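PDB 2QDR: uncharacterized protein from Nostoc punctiforme, which is of unknown function but adopts a double-stranded beta-helix (cupin) fold and may be a dioxygenase. Local coordinates for residues E241-T246 with D259-C264. Sequence-based numbering, arbitrary orientation.
Sequences EGYCLT and DHYWYC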
ATOM      1  N   GLU A 241      31.320   7.488  10.272  1.00 63.61           N
ATOM      2  CA  GLU A 241      31.700   8.323  11.400  1.00 64.22           C
ATOM      3  C   GLU A 241      30.423   8.970  11.859  1.00 63.96           C
ATOM      4  O   GLU A 241      29.459   9.016  11.106  1.00 64.28           O
ATOM      5  CB  GLU A 241      32.742   9.387  11.073  1.00 63.08           C
ATOM      6  CG  GLU A 241      32.302  10.514  10.142  1.00 65.85           C
ATOM      7  CD  GLU A 241      33.349  11.634  10.040  1.00 65.84           C
ATOM      8  OE1 GLU A 241      34.538  11.430  10.347  1.00 64.11           O
ATOM      9  OE2 GLU A 241      32.968  12.736   9.642  1.00 63.98           O
ATOM     10  N   GLY A 242      30.414   9.469  13.084  1.00 63.97           N
ATOM     11  CA  GLY A 242      29.233  10.141  13.588  1.00 63.86           C
ATOM     12  C   GLY A 242      29.455  10.871  14.886  1.00 63.71           C
ATOM     13  O   GLY A 242      30.465  10.653  15.554  1.00 63.89           O
ATOM     14  N   TYR A 243      28.498  11.736  15.226  1.00 63.57           N
ATOM     15  CA  TYR A 243      28.548  12.554  16.428  1.00 63.31           C
ATOM     16  C   TYR A 243      27.199  12.485  17.113  1.00 63.09           C
ATOM     17  O   TYR A 243      26.166  12.593  16.449  1.00 63.26           O
ATOM     18  CB  TYR A 243      28.862  13.975  16.021  1.00 63.18           C
ATOM     19  CG  TYR A 243      29.229  14.933  17.123  1.00 63.29           C
ATOM     20  CD1 TYR A 243      28.266  15.659  17.795  1.00 62.36           C
ATOM     21  CD2 TYR A 243      30.565  15.175  17.431  1.00 63.48           C
ATOM     22  CE1 TYR A 243      28.619  16.573  18.782  1.00 64.67           C
ATOM     23  CE2 TYR A 243      30.929  16.089  18.408  1.00 63.33           C
ATOM     24  CZ  TYR A 243      29.960  16.789  19.079  1.00 63.66           C
ATOM     25  OH  TYR A 243      30.335  17.686  20.064  1.00 63.64           O
ATOM     26  N   CYS A 244      27.207  12.292  18.431  1.00 63.22           N
ATOM     27  CA  CYS A 244      25.977  12.208  19.216  1.00 61.97           C
ATOM     28  C   CYS A 244      25.532  13.601  19.648  1.00 60.14           C
ATOM     29  O   CYS A 244      26.256  14.277  20.375  1.00 59.49           O
ATOM     30  CB  CYS A 244      26.174  11.330  20.445  1.00 62.57           C
ATOM     31  SG  CYS A 244      24.729  11.373  21.522  1.00 63.89           S
ATOM     32  N   LEU A 245      24.328  13.989  19.236  1.00 59.63           N
ATOM     33  CA  LEU A 245      23.763  15.307  19.520  1.00 60.52           C
ATOM     34  C   LEU A 245      22.892  15.342  20.763  1.00 60.97           C
ATOM     35  O   LEU A 245      22.838  16.370  21.430  1.00 60.02           O
ATOM     36  CB  LEU A 245      22.976  15.784  18.291  1.00 61.36           C
ATOM     37  CG  LEU A 245      23.802  15.901  16.985  1.00 62.08           C
ATOM     38  CD1 LEU A 245      22.922  16.099  15.757  1.00 59.31           C
ATOM     39  CD2 LEU A 245      24.853  17.020  17.073  1.00 64.26           C
ATOM     40  N   THR A 246      22.199  14.243  21.061  1.00 62.17           N
ATOM     41  CA  THR A 246      21.366  14.172  22.254  1.00 62.12           C
ATOM     42  C   THR A 246      21.085  12.701  22.609  1.00 61.72           C
ATOM     43  O   THR A 246      21.194  11.821  21.755  1.00 62.15           O
ATOM     44  CB  THR A 246      20.062  15.019  22.091  1.00 62.19           C
ATOM     45  OG1 THR A 246      19.521  15.299  23.384  1.00 65.52           O
ATOM     46  CG2 THR A 246      19.029  14.328  21.236  1.00 64.23           C
ATOM     47  N   ASP A 259      27.922  14.854  22.610  1.00 62.07           N
ATOM     48  CA  ASP A 259      29.290  15.292  22.265  1.00 62.65           C
ATOM     49  C   ASP A 259      30.328  14.152  22.068  1.00 62.03           C
ATOM     50  O   ASP A 259      31.505  14.439  21.883  1.00 60.26           O
ATOM     51  CB  ASP A 259      29.820  16.403  23.223  1.00 63.29           C
ATOM     52  CG  ASP A 259      28.933  17.650  23.236  1.00 64.22           C
ATOM     53  OD1 ASP A 259      28.317  18.004  22.210  1.00 66.07           O
ATOM     54  OD2 ASP A 259      28.880  18.311  24.282  1.00 71.68           O
ATOM     55  N   HIS A 260      29.896  12.886  22.079  1.00 62.48           N
ATOM     56  CA  HIS A 260      30.809  11.758  21.814  1.00 62.67           C
ATOM     57  C   HIS A 260      30.814  11.539  20.309  1.00 62.40           C
ATOM     58  O   HIS A 260      29.811  11.763  19.633  1.00 63.31           O
ATOM     59  CB  HIS A 260      30.420  10.485  22.556  1.00 63.03           C
ATOM     60  CG  HIS A 260      30.749  10.512  24.018  1.00 65.06           C
ATOM     61  ND1 HIS A 260      31.658   9.645  24.588  1.00 64.90           N
ATOM     62  CD2 HIS A 260      30.356  11.349  25.006  1.00 63.05           C
ATOM     63  CE1 HIS A 260      31.763   9.911  25.878  1.00 66.66           C
ATOM     64  NE2 HIS A 260      30.992  10.947  26.154  1.00 65.36           N
ATOM     65  N   TYR A 261      31.953  11.114  19.792  1.00 62.50           N
ATOM     66  CA  TYR A 261      32.139  10.871  18.370  1.00 62.82           C
ATOM     67  C   TYR A 261      32.686   9.480  18.102  1.00 62.83           C
ATOM     68  O   TYR A 261      33.315   8.875  18.977  1.00 64.33           O
ATOM     69  CB  TYR A 261      33.105  11.931  17.836  1.00 64.23           C
ATOM     70  CG  TYR A 261      33.655  11.722  16.437  1.00 63.24           C
ATOM     71  CD1 TYR A 261      34.810  10.983  16.248  1.00 64.59           C
ATOM     72  CD2 TYR A 261      33.048  12.285  15.323  1.00 62.07           C
ATOM     73  CE1 TYR A 261      35.337  10.784  15.013  1.00 66.05           C
ATOM     74  CE2 TYR A 261      33.576  12.094  14.055  1.00 65.34           C
ATOM     75  CZ  TYR A 261      34.730  11.342  13.913  1.00 66.96           C
ATOM     76  OH  TYR A 261      35.291  11.124  12.680  1.00 64.29           O
ATOM     77  N   TRP A 262      32.434   8.967  16.902  1.00 62.19           N
ATOM     78  CA  TRP A 262      32.966   7.665  16.526  1.00 62.33           C
ATOM     79  C   TRP A 262      33.512   7.641  15.100  1.00 61.46           C
ATOM     80  O   TRP A 262      33.224   8.522  14.289  1.00 61.40           O
ATOM     81  CB  TRP A 262      31.925   6.559  16.705  1.00 62.52           C
ATOM     82  CG  TRP A 262      30.753   6.607  15.833  1.00 62.45           C
ATOM     83  CD1 TRP A 262      30.616   6.025  14.613  1.00 63.42           C
ATOM     84  CD2 TRP A 262      29.505   7.215  16.133  1.00 65.09           C
ATOM     85  NE1 TRP A 262      29.360   6.253  14.119  1.00 63.56           N
ATOM     86  CE2 TRP A 262      28.658   6.993  15.029  1.00 64.73           C
ATOM     87  CE3 TRP A 262      29.025   7.959  17.218  1.00 61.30           C
ATOM     88  CZ2 TRP A 262      27.350   7.462  14.989  1.00 65.58           C
ATOM     89  CZ3 TRP A 262      27.741   8.433  17.169  1.00 64.65           C
ATOM     90  CH2 TRP A 262      26.911   8.181  16.066  1.00 64.73           C
ATOM     91  N   TYR A 263      34.330   6.621  14.854  1.00 60.23           N
ATOM     92  CA  TYR A 263      34.960   6.363  13.574  1.00 60.16           C
ATOM     93  C   TYR A 263      35.100   4.858  13.431  1.00 59.86           C
ATOM     94  O   TYR A 263      35.737   4.215  14.247  1.00 60.57           O
ATOM     95  CB  TYR A 263      36.329   7.040  13.460  1.00 59.24           C
ATOM     96  CG  TYR A 263      37.057   6.667  12.189  1.00 57.83           C
ATOM     97  CD1 TYR A 263      36.676   7.210  10.970  1.00 60.35           C
ATOM     98  CD2 TYR A 263      38.131   5.780  12.201  1.00 56.66           C
ATOM     99  CE1 TYR A 263      37.342   6.879   9.788  1.00 62.47           C
ATOM    100  CE2 TYR A 263      38.800   5.434  11.024  1.00 58.49           C
ATOM    101  CZ  TYR A 263      38.402   5.986   9.821  1.00 60.52           C
ATOM    102  OH  TYR A 263      39.064   5.657   8.659  1.00 59.21           O
ATOM    103  N   CYS A 264      34.487   4.312  12.395  1.00 60.56           N
ATOM    104  CA  CYS A 264      34.498   2.895  12.126  1.00 61.44           C
ATOM    105  C   CYS A 264      34.972   2.694  10.702  1.00 61.39           C
ATOM    106  O   CYS A 264      34.180   2.883   9.774  1.00 62.40           O
ATOM    107  CB  CYS A 264      33.088   2.347  12.302  1.00 61.49           C
ATOM    108  SG  CYS A 264      32.401   2.735  13.926  1.00 67.77           S
TER
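G242 and W262 form an antiparallel hydrogen-bonded pair, W262 N to G242 O at 2.9 Å and G242 N to W262 O at 3.2 Å; C244 N to H260 O continues the pairing, and D259 N to C244 O extends it just ahead of strand 260-264. W262 CG sits between its backbone N and carbonyl carbon (chi1 66°), which brings the indole over the backbone of G242. It lies flat there, with G242 CA 3.6 Å from the centroid of the six-membered ring in a CH-pi contact. Shortening W262 to an alanine is likely to uncover the G242 backbone and open a gap beside the bound unidentified ligand, which the indole approaches. On the other face, Y261 OH donates to E241 OE1, which meets the phenol at its edge, with carboxylate and ring planes 77° apart. The other carboxylate oxygen, OE2, is salt-bridged to R284 and hydrogen-bonded to T93. Farther along, Y243 OH reaches D259 OD1 (3.0 Å) from above the carboxylate plane, and the Y243 ring lies over H260 O. These are adjacent inner strands of an antiparallel sheet in the cupin double-stranded beta-helix; the face carrying Y243 and Y261 packs against strands 79-86 and 92-98.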